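Local coordinates for protein beta-fructofuranosidase (Arabidopsis thaliana, PDB 2OXB) that hydrolyses sucrose and 1-kestose, and less readily neokestose and levan, as a secreted cell wall invertase of glycoside hydrolase family 32, at residues A[151-156]-A[217-222]; A[267-272]-A[325-330]; A[427-432]-A[437-442]. The protein carries 1 engineered substitution. All blocks are in the same frame, centred on the assembly; numbering follows the deposited sequence.

In the fold
Contacts 1 and 2 both belong to the N-terminal family 32 domain, whereas contact 3 lies in the C-terminal one; none is at the sucrose site. Contact 1 is a small surface meeting of two loops, held by one backbone-to-serine bond and one phenylalanine ring. Contact 2, similar in area but fully buried near the centre of the chain, sets a loop against an edge strand through a glutamine amide and a tyrosine. Contact 3 is a true strand pairing about three times as extensive, with regular backbone bonds and apolar side chains on both faces. Its nearest atoms are about 8 Å from contact 2 and about 29 Å from contact 1.

Contact 1 of 3, residues A[151-156]-A[217-222]; sequences LGQDKK and SSFGEP
F219 contributes the most surface to this meeting of two loops, laying its ring beside the backbone of G152 and the side chain of Q153. The ring's CE2 lies 3.9 Å from G152 O, while CD1 comes within 4.1 Å of Q153 CG. Both neighbours approach obliquely, and the glutamine side chain crosses that of the phenylalanine at about a right angle, with its amide plane turned 39° from the ring. The touching atom of Q153 is the aliphatic CG. With CG standing between the backbone N and carbonyl carbon of F219 (chi1 54°), the ring swings over toward the 151-153 backbone. Beyond the segments it also touches R249.

The polar part of the contact is at S217. L151 N donates to S217 OG across 3.2 Å, and this fairly bent hydrogen bond joins a loop amide to a side-chain hydroxyl where no regular strand pairing exists. OG is placed for it by a first torsion that sets it anti to the carbonyl carbon (chi1 -63°). The same oxygen lies 4.1 Å from L151 CB, so that L151 meets the serine through both its backbone N and its CB; S217 is backed in turn by W150. G152, whose O lies near the ring, has backbone angles at which a CB would run into the preceding carbonyl oxygen.

The 151-156 loop leads into strand 157-165, and the 217-222 loop connects the antiparallel strands 201-207 and 226-234. The contact thus joins two surface loops of the N-terminal domain, which in family 32 enzymes is a five-bladed beta-propeller.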
loop_
_atom_site.group_PDB
_atom_site.type_symbol
_atom_site.label_atom_id
_atom_site.label_comp_id
_atom_site.label_asym_id
_atom_site.label_seq_id
_atom_site.Cartn_x
_atom_site.Cartn_y
_atom_site.Cartn_z
ATOM N N LEU A 151 14.067 -17.206 10.398
ATOM C CA LEU A 151 14.726 -18.398 10.931
ATOM C C LEU A 151 13.858 -19.656 10.949
ATOM O O LEU A 151 13.633 -20.291 9.918
ATOM C CB LEU A 151 15.212 -18.103 12.351
ATOM C CG LEU A 151 16.153 -19.122 12.999
ATOM C CD1 LEU A 151 17.489 -19.127 12.244
ATOM C CD2 LEU A 151 16.362 -18.758 14.474
ATOM N N GLY A 152 13.389 -20.019 12.140
ATOM C CA GLY A 152 12.552 -21.194 12.284
ATOM C C GLY A 152 12.690 -21.822 13.654
ATOM O O GLY A 152 13.367 -21.280 14.532
ATOM N N GLN A 153 12.036 -22.963 13.848
ATOM C CA GLN A 153 12.120 -23.667 15.118
ATOM C C GLN A 153 13.486 -24.345 15.161
ATOM O O GLN A 153 13.743 -25.193 16.008
ATOM C CB GLN A 153 11.009 -24.715 15.248
ATOM C CG GLN A 153 10.318 -24.708 16.625
ATOM C CD GLN A 153 10.019 -26.111 17.171
ATOM O OE1 GLN A 153 9.465 -26.957 16.471
ATOM N NE2 GLN A 153 10.378 -26.349 18.433
ATOM N N ASP A 154 14.346 -23.961 14.222
ATOM C CA ASP A 154 15.712 -24.474 14.126
ATOM C C ASP A 154 16.610 -23.388 13.508
ATOM O O ASP A 154 16.229 -22.214 13.457
ATOM C CB ASP A 154 15.761 -25.753 13.275
ATOM C CG ASP A 154 14.423 -26.094 12.644
ATOM O OD1 ASP A 154 13.876 -25.252 11.900
ATOM O OD2 ASP A 154 13.923 -27.213 12.884
ATOM N N LYS A 155 17.797 -23.781 13.052
ATOM C CA LYS A 155 18.750 -22.853 12.439
ATOM C C LYS A 155 18.371 -22.561 10.996
ATOM O O LYS A 155 18.833 -21.585 10.405
ATOM C CB LYS A 155 20.165 -23.445 12.438
ATOM C CG LYS A 155 21.231 -22.500 11.875
ATOM C CD LYS A 155 22.459 -23.243 11.354
ATOM C CE LYS A 155 23.621 -22.281 11.089
ATOM N NZ LYS A 155 23.217 -21.055 10.334
ATOM N N LYS A 156 17.526 -23.416 10.437
ATOM C CA LYS A 156 17.111 -23.301 9.050
ATOM C C LYS A 156 16.426 -21.990 8.708
ATOM O O LYS A 156 15.302 -21.734 9.129
ATOM C CB LYS A 156 16.206 -24.487 8.708
ATOM C CG LYS A 156 16.875 -25.839 8.982
ATOM C CD LYS A 156 15.875 -26.966 9.201
ATOM C CE LYS A 156 16.586 -28.270 9.608
ATOM N NZ LYS A 156 17.355 -28.173 10.887
ATOM N N SER A 217 10.578 -13.470 12.993
ATOM C CA SER A 217 10.925 -14.852 13.285
ATOM C C SER A 217 10.243 -15.471 14.514
ATOM O O SER A 217 10.678 -16.511 15.015
ATOM C CB SER A 217 12.453 -14.978 13.392
ATOM O OG SER A 217 13.070 -14.665 12.153
ATOM N N SER A 218 9.164 -14.844 14.980
ATOM C CA SER A 218 8.415 -15.334 16.145
ATOM C C SER A 218 7.699 -16.662 15.853
ATOM O O SER A 218 6.937 -16.763 14.888
ATOM C CB SER A 218 7.371 -14.297 16.578
ATOM O OG SER A 218 7.943 -13.019 16.746
ATOM N N PHE A 219 7.920 -17.669 16.698
ATOM C CA PHE A 219 7.291 -18.977 16.492
ATOM C C PHE A 219 6.608 -19.554 17.734
ATOM O O PHE A 219 7.076 -19.368 18.858
ATOM C CB PHE A 219 8.334 -19.968 15.968
ATOM C CG PHE A 219 9.542 -20.066 16.831
ATOM C CD1 PHE A 219 9.561 -20.923 17.928
ATOM C CD2 PHE A 219 10.638 -19.244 16.597
ATOM C CE1 PHE A 219 10.652 -20.958 18.787
ATOM C CE2 PHE A 219 11.733 -19.267 17.447
ATOM C CZ PHE A 219 11.740 -20.127 18.549
ATOM N N GLY A 220 5.496 -20.252 17.501
ATOM C CA GLY A 220 4.718 -20.872 18.563
ATOM C C GLY A 220 4.978 -20.506 20.022
ATOM O O GLY A 220 5.683 -21.232 20.731
ATOM N N GLU A 221 4.410 -19.392 20.483
ATOM C CA GLU A 221 4.570 -18.966 21.878
ATOM C C GLU A 221 3.296 -19.350 22.666
ATOM O O GLU A 221 2.179 -19.092 22.209
ATOM C CB GLU A 221 4.809 -17.443 21.961
ATOM C CG GLU A 221 6.042 -16.924 21.199
ATOM C CD GLU A 221 5.738 -16.541 19.757
ATOM O OE1 GLU A 221 6.612 -16.728 18.887
ATOM O OE2 GLU A 221 4.630 -16.039 19.490
ATOM N N PRO A 222 3.452 -19.984 23.849
ATOM C CA PRO A 222 2.342 -20.420 24.716
ATOM C C PRO A 222 1.532 -19.306 25.377
ATOM O O PRO A 222 0.405 -19.520 25.831
ATOM C CB PRO A 222 3.037 -21.312 25.743
ATOM C CG PRO A 222 4.392 -20.681 25.861
ATOM C CD PRO A 222 4.751 -20.387 24.422
#

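Contact 2 of 3, residues A[267-272]-A[325-330]; sequences PRYDYG and KQLIQW
Q329 NE2 donates a hydrogen bond to Y269 O, and this carries the polar side of the contact; the modelled length of 2.5 Å is probably an underestimate. The carbonyl oxygen lies close to the amide plane of Q329, but the donor stands 29° off the carbonyl plane of Y269 and approaches well to the side of the C=O direction. Q329 reaches it by an extended chain: CG is anti to the carbonyl carbon (chi1 -53°), and CD continues outward. The same NE2 lies 3.8 Å from Y269 CB; the amide and ring planes are 67° apart. Replacing Q329 by an alanine is likely to deprive Y269 O of this donor and open a gap beside Y269 CB.

The apolar half is made by L327, whose CD1 meets CE1 of Y269 at 3.5 Å, in the plane of the ring and at its edge. The tyrosine ring also meets that of Y242 at a shallow angle between planes. The 267-272 loop has its own internal brace: R268 N donates to Y271 OH at 3.0 Å, and R268 CB sits 3.7 Å above the centre of the Y271 ring, in a CH-pi arrangement. D270 turns to the other domain, where its OD1 accepts a hydrogen bond from T496 N.

The 327-331 strand is an outermost member of a four-stranded antiparallel sheet, paired along one edge with strand 316-320 (I328 with W319, W330 with K317), while the loop lies over the face that carries L327 and Q329. The loop is tied to strand 240-248 by a backbone bond of P267 with Y242, and to strand 493-498 of the C-terminal domain by one of Y271 with C494.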
loop_
_atom_site.group_PDB
_atom_site.type_symbol
_atom_site.label_atom_id
_atom_site.label_comp_id
_atom_site.label_asym_id
_atom_site.label_seq_id
_atom_site.Cartn_x
_atom_site.Cartn_y
_atom_site.Cartn_z
ATOM N N PRO A 267 -8.684 -10.180 0.136
ATOM C CA PRO A 267 -8.773 -8.752 0.423
ATOM C C PRO A 267 -7.529 -8.023 -0.056
ATOM O O PRO A 267 -6.436 -8.598 -0.082
ATOM C CB PRO A 267 -8.910 -8.728 1.934
ATOM C CG PRO A 267 -7.989 -9.839 2.329
ATOM C CD PRO A 267 -8.364 -10.934 1.363
ATOM N N ARG A 268 -7.706 -6.758 -0.430
ATOM C CA ARG A 268 -6.605 -5.932 -0.923
ATOM C C ARG A 268 -6.092 -5.001 0.178
ATOM O O ARG A 268 -6.843 -4.617 1.076
ATOM C CB ARG A 268 -7.063 -5.063 -2.116
ATOM C CG ARG A 268 -7.611 -5.800 -3.333
ATOM C CD ARG A 268 -7.827 -4.830 -4.510
ATOM N NE ARG A 268 -8.627 -5.403 -5.597
ATOM C CZ ARG A 268 -8.878 -4.799 -6.762
ATOM N NH1 ARG A 268 -8.388 -3.590 -7.016
ATOM N NH2 ARG A 268 -9.634 -5.397 -7.683
ATOM N N TYR A 269 -4.817 -4.643 0.136
ATOM C CA TYR A 269 -4.360 -3.705 1.147
ATOM C C TYR A 269 -5.111 -2.416 0.804
ATOM O O TYR A 269 -5.714 -1.769 1.660
ATOM C CB TYR A 269 -2.848 -3.455 1.061
ATOM C CG TYR A 269 -1.956 -4.415 1.837
ATOM C CD1 TYR A 269 -2.315 -4.892 3.103
ATOM C CD2 TYR A 269 -0.701 -4.776 1.331
ATOM C CE1 TYR A 269 -1.433 -5.711 3.851
ATOM C CE2 TYR A 269 0.181 -5.579 2.060
ATOM C CZ TYR A 269 -0.188 -6.042 3.314
ATOM O OH TYR A 269 0.687 -6.850 4.000
ATOM N N ASP A 270 -5.117 -2.102 -0.485
ATOM C CA ASP A 270 -5.735 -0.895 -0.993
ATOM C C ASP A 270 -6.607 -1.202 -2.219
ATOM O O ASP A 270 -6.140 -1.817 -3.188
ATOM C CB ASP A 270 -4.607 0.067 -1.360
ATOM C CG ASP A 270 -5.058 1.491 -1.449
ATOM O OD1 ASP A 270 -5.739 1.833 -2.436
ATOM O OD2 ASP A 270 -4.726 2.264 -0.526
ATOM N N TYR A 271 -7.865 -0.756 -2.185
ATOM C CA TYR A 271 -8.787 -1.002 -3.284
ATOM C C TYR A 271 -8.789 0.087 -4.336
ATOM O O TYR A 271 -9.844 0.484 -4.832
ATOM C CB TYR A 271 -10.193 -1.211 -2.729
ATOM C CG TYR A 271 -10.295 -2.458 -1.882
ATOM C CD1 TYR A 271 -10.817 -3.643 -2.409
ATOM C CD2 TYR A 271 -9.821 -2.465 -0.569
ATOM C CE1 TYR A 271 -10.867 -4.810 -1.653
ATOM C CE2 TYR A 271 -9.863 -3.619 0.197
ATOM C CZ TYR A 271 -10.391 -4.789 -0.353
ATOM O OH TYR A 271 -10.444 -5.917 0.423
ATOM N N GLY A 272 -7.585 0.533 -4.691
ATOM C CA GLY A 272 -7.397 1.593 -5.672
ATOM C C GLY A 272 -6.032 1.467 -6.322
ATOM O O GLY A 272 -5.616 0.361 -6.629
ATOM N N LYS A 325 -10.270 -11.492 10.695
ATOM C CA LYS A 325 -10.219 -11.822 9.278
ATOM C C LYS A 325 -10.028 -10.621 8.356
ATOM O O LYS A 325 -10.549 -10.623 7.252
ATOM C CB LYS A 325 -11.487 -12.565 8.865
ATOM C CG LYS A 325 -12.761 -11.800 9.147
ATOM C CD LYS A 325 -13.411 -12.231 10.454
ATOM C CE LYS A 325 -14.857 -11.760 10.497
ATOM N NZ LYS A 325 -15.649 -12.389 11.582
ATOM N N GLN A 326 -9.287 -9.601 8.801
ATOM C CA GLN A 326 -9.029 -8.390 7.998
ATOM C C GLN A 326 -7.949 -7.517 8.657
ATOM O O GLN A 326 -7.955 -7.303 9.871
ATOM C CB GLN A 326 -10.341 -7.589 7.813
ATOM C CG GLN A 326 -10.213 -6.095 7.415
ATOM C CD GLN A 326 -11.574 -5.370 7.323
ATOM O OE1 GLN A 326 -11.642 -4.140 7.219
ATOM N NE2 GLN A 326 -12.658 -6.140 7.350
ATOM N N LEU A 327 -7.013 -7.028 7.850
ATOM C CA LEU A 327 -5.938 -6.182 8.359
ATOM C C LEU A 327 -6.376 -4.728 8.504
ATOM O O LEU A 327 -7.114 -4.195 7.669
ATOM C CB LEU A 327 -4.696 -6.260 7.451
ATOM C CG LEU A 327 -3.844 -7.537 7.488
ATOM C CD1 LEU A 327 -2.577 -7.337 6.681
ATOM C CD2 LEU A 327 -3.481 -7.880 8.932
ATOM N N ILE A 328 -5.931 -4.090 9.578
ATOM C CA ILE A 328 -6.285 -2.705 9.782
ATOM C C ILE A 328 -5.081 -1.852 9.522
ATOM O O ILE A 328 -4.017 -2.048 10.105
ATOM C CB ILE A 328 -6.781 -2.422 11.189
ATOM C CG1 ILE A 328 -7.962 -3.336 11.499
ATOM C CG2 ILE A 328 -7.197 -0.950 11.283
ATOM C CD1 ILE A 328 -8.586 -3.080 12.842
ATOM N N GLN A 329 -5.263 -0.899 8.626
ATOM C CA GLN A 329 -4.195 0.000 8.264
ATOM C C GLN A 329 -4.535 1.433 8.624
ATOM O O GLN A 329 -5.687 1.859 8.492
ATOM C CB GLN A 329 -3.967 -0.020 6.776
ATOM C CG GLN A 329 -3.760 -1.336 6.144
ATOM C CD GLN A 329 -3.767 -1.157 4.659
ATOM O OE1 GLN A 329 -2.965 -0.386 4.117
ATOM N NE2 GLN A 329 -4.683 -1.843 3.982
ATOM N N TRP A 330 -3.505 2.175 9.025
ATOM C CA TRP A 330 -3.626 3.590 9.384
ATOM C C TRP A 330 -2.268 4.301 9.352
ATOM O O TRP A 330 -1.351 3.934 10.088
ATOM C CB TRP A 330 -4.255 3.711 10.762
ATOM C CG TRP A 330 -4.408 5.113 11.286
ATOM C CD1 TRP A 330 -3.514 5.817 12.072
ATOM C CD2 TRP A 330 -5.573 5.930 11.179
ATOM N NE1 TRP A 330 -4.072 7.003 12.467
ATOM C CE2 TRP A 330 -5.334 7.099 11.940
ATOM C CE3 TRP A 330 -6.808 5.786 10.525
ATOM C CZ2 TRP A 330 -6.281 8.118 12.058
ATOM C CZ3 TRP A 330 -7.752 6.802 10.643
ATOM C CH2 TRP A 330 -7.484 7.948 11.408
#

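Contact 3 of 3, residues A[427-432]-A[437-442]; sequences FRIFKA and NKYVVL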
loop_
_atom_site.group_PDB
_atom_site.type_symbol
_atom_site.label_atom_id
_atom_site.label_comp_id
_atom_site.label_asym_id
_atom_site.label_seq_id
_atom_site.Cartn_x
_atom_site.Cartn_y
_atom_site.Cartn_z
ATOM N N PHE A 427 -19.710 7.541 1.119
ATOM C CA PHE A 427 -20.330 6.328 1.644
ATOM C C PHE A 427 -21.748 6.146 1.118
ATOM O O PHE A 427 -22.388 7.106 0.685
ATOM C CB PHE A 427 -20.428 6.394 3.164
ATOM C CG PHE A 427 -19.118 6.250 3.866
ATOM C CD1 PHE A 427 -18.416 5.048 3.800
ATOM C CD2 PHE A 427 -18.594 7.300 4.618
ATOM C CE1 PHE A 427 -17.214 4.889 4.474
ATOM C CE2 PHE A 427 -17.387 7.152 5.300
ATOM C CZ PHE A 427 -16.697 5.942 5.226
ATOM N N ARG A 428 -22.221 4.898 1.173
ATOM C CA ARG A 428 -23.577 4.502 0.780
ATOM C C ARG A 428 -23.952 3.323 1.678
ATOM O O ARG A 428 -23.257 2.315 1.697
ATOM C CB ARG A 428 -23.616 4.052 -0.666
ATOM C CG ARG A 428 -23.672 5.154 -1.673
ATOM C CD ARG A 428 -23.072 4.632 -2.946
ATOM N NE ARG A 428 -23.297 5.505 -4.081
ATOM C CZ ARG A 428 -24.349 5.419 -4.872
ATOM N NH1 ARG A 428 -25.271 4.497 -4.642
ATOM N NH2 ARG A 428 -24.466 6.241 -5.898
ATOM N N ILE A 429 -25.042 3.458 2.430
ATOM C CA ILE A 429 -25.477 2.393 3.335
ATOM C C ILE A 429 -26.714 1.664 2.813
ATOM O O ILE A 429 -27.700 2.276 2.410
ATOM C CB ILE A 429 -25.839 2.932 4.760
ATOM C CG1 ILE A 429 -24.681 3.734 5.363
ATOM C CG2 ILE A 429 -26.235 1.771 5.666
ATOM C CD1 ILE A 429 -23.407 2.959 5.582
ATOM N N PHE A 430 -26.653 0.344 2.848
ATOM C CA PHE A 430 -27.761 -0.477 2.421
ATOM C C PHE A 430 -27.912 -1.592 3.443
ATOM O O PHE A 430 -27.050 -1.769 4.311
ATOM C CB PHE A 430 -27.491 -1.063 1.038
ATOM C CG PHE A 430 -27.351 -0.025 -0.038
ATOM C CD1 PHE A 430 -28.400 0.848 -0.315
ATOM C CD2 PHE A 430 -26.172 0.085 -0.768
ATOM C CE1 PHE A 430 -28.278 1.816 -1.301
ATOM C CE2 PHE A 430 -26.040 1.048 -1.757
ATOM C CZ PHE A 430 -27.095 1.919 -2.027
ATOM N N LYS A 431 -29.006 -2.337 3.339
ATOM C CA LYS A 431 -29.273 -3.446 4.249
ATOM C C LYS A 431 -28.808 -4.742 3.601
ATOM O O LYS A 431 -29.108 -4.997 2.440
ATOM C CB LYS A 431 -30.774 -3.529 4.558
ATOM C CG LYS A 431 -31.410 -2.196 4.965
ATOM C CD LYS A 431 -32.798 -2.386 5.584
ATOM C CE LYS A 431 -33.415 -1.054 5.994
ATOM N NZ LYS A 431 -34.735 -1.204 6.688
ATOM N N ALA A 432 -28.059 -5.546 4.343
ATOM C CA ALA A 432 -27.578 -6.813 3.816
ATOM C C ALA A 432 -28.774 -7.658 3.385
ATOM O O ALA A 432 -28.771 -8.242 2.303
ATOM C CB ALA A 432 -26.759 -7.547 4.873
ATOM N N ASN A 437 -31.029 -7.613 10.834
ATOM C CA ASN A 437 -30.293 -6.403 11.213
ATOM C C ASN A 437 -28.814 -6.456 10.860
ATOM O O ASN A 437 -27.961 -6.612 11.728
ATOM C CB ASN A 437 -30.444 -6.138 12.726
ATOM C CG ASN A 437 -31.031 -4.750 13.041
ATOM O OD1 ASN A 437 -30.445 -3.713 12.706
ATOM N ND2 ASN A 437 -32.193 -4.737 13.698
ATOM N N LYS A 438 -28.521 -6.333 9.574
ATOM C CA LYS A 438 -27.154 -6.345 9.089
ATOM C C LYS A 438 -27.086 -5.437 7.886
ATOM O O LYS A 438 -27.818 -5.607 6.917
ATOM C CB LYS A 438 -26.724 -7.760 8.715
ATOM C CG LYS A 438 -26.088 -8.519 9.863
ATOM C CD LYS A 438 -24.782 -7.873 10.285
ATOM C CE LYS A 438 -24.011 -8.775 11.224
ATOM N NZ LYS A 438 -22.676 -8.220 11.572
ATOM N N TYR A 439 -26.191 -4.464 7.963
ATOM C CA TYR A 439 -26.035 -3.482 6.913
ATOM C C TYR A 439 -24.698 -3.591 6.183
ATOM O O TYR A 439 -23.745 -4.198 6.676
ATOM C CB TYR A 439 -26.195 -2.093 7.536
ATOM C CG TYR A 439 -27.549 -1.869 8.188
ATOM C CD1 TYR A 439 -28.509 -1.052 7.580
ATOM C CD2 TYR A 439 -27.891 -2.505 9.384
ATOM C CE1 TYR A 439 -29.780 -0.876 8.139
ATOM C CE2 TYR A 439 -29.163 -2.340 9.955
ATOM C CZ TYR A 439 -30.100 -1.526 9.325
ATOM O OH TYR A 439 -31.358 -1.361 9.856
ATOM N N VAL A 440 -24.642 -3.013 4.987
ATOM C CA VAL A 440 -23.413 -3.016 4.203
ATOM C C VAL A 440 -22.987 -1.569 3.970
ATOM O O VAL A 440 -23.772 -0.724 3.500
ATOM C CB VAL A 440 -23.578 -3.706 2.819
ATOM C CG1 VAL A 440 -22.230 -3.780 2.119
ATOM C CG2 VAL A 440 -24.168 -5.088 2.977
ATOM N N VAL A 441 -21.739 -1.287 4.313
ATOM C CA VAL A 441 -21.205 0.047 4.137
ATOM C C VAL A 441 -20.310 0.114 2.919
ATOM O O VAL A 441 -19.254 -0.510 2.864
ATOM C CB VAL A 441 -20.391 0.482 5.337
ATOM C CG1 VAL A 441 -19.987 1.941 5.168
ATOM C CG2 VAL A 441 -21.192 0.272 6.594
ATOM N N LEU A 442 -20.754 0.893 1.949
ATOM C CA LEU A 442 -20.037 1.073 0.715
ATOM C C LEU A 442 -19.152 2.317 0.702
ATOM O O LEU A 442 -19.633 3.434 0.905
ATOM C CB LEU A 442 -21.024 1.178 -0.442
ATOM C CG LEU A 442 -20.313 1.406 -1.773
ATOM C CD1 LEU A 442 -19.546 0.141 -2.131
ATOM C CD2 LEU A 442 -21.305 1.766 -2.857
#
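I429 and V441 pack side by side, pointing the same way from a non-hydrogen-bonded antiparallel pair, with CD1 of I429 3.6 Å from CG1 of V441. F427 adds its CD1 at 3.7 Å from the same V441 CG1, crossing the valine obliquely. CG1 of I429 lies anti to the carbonyl carbon (chi1 -54°), and its CD1 is folded back to rest between both methyls of V441. Here the contact is buried, as F427, I429 and V441 all are, and F427 goes on to touch L473 and L475 of strand 473-480 in the other sheet.

On the opposite face, R428 and L442, also buried, belong to the same tight part and run alongside each other, the aliphatic CD of the arginine lying against CD2 of the leucine. The guanidinium then leads away from the strand pair, its NH2 giving a weak hydrogen bond to N399 O. Backbone bonds hold the register: R428 and L442 exchange a pair, with L442 N to R428 O at 2.9 Å, and F430 and V440 exchange another, with V440 N to F430 O at 2.8 Å.

Toward the turn the contact becomes more open to solvent: K431, A432, Y439 and V440 are partly exposed. CG of K431 rests 3.8 Å from CE1 of Y439, the two side chains lying alongside each other, and A432 CB meets CG2 of V440 at 4.0 Å. The last backbone link is A432 N to K438 O, beyond which the K438 side chain bends away at its second torsion; K438 is exposed.

The whole is a beta hairpin of strands 423-431 and 439-446. Through F427 it meets the second sheet, as in the C-terminal beta-sandwich of family 32 enzymes.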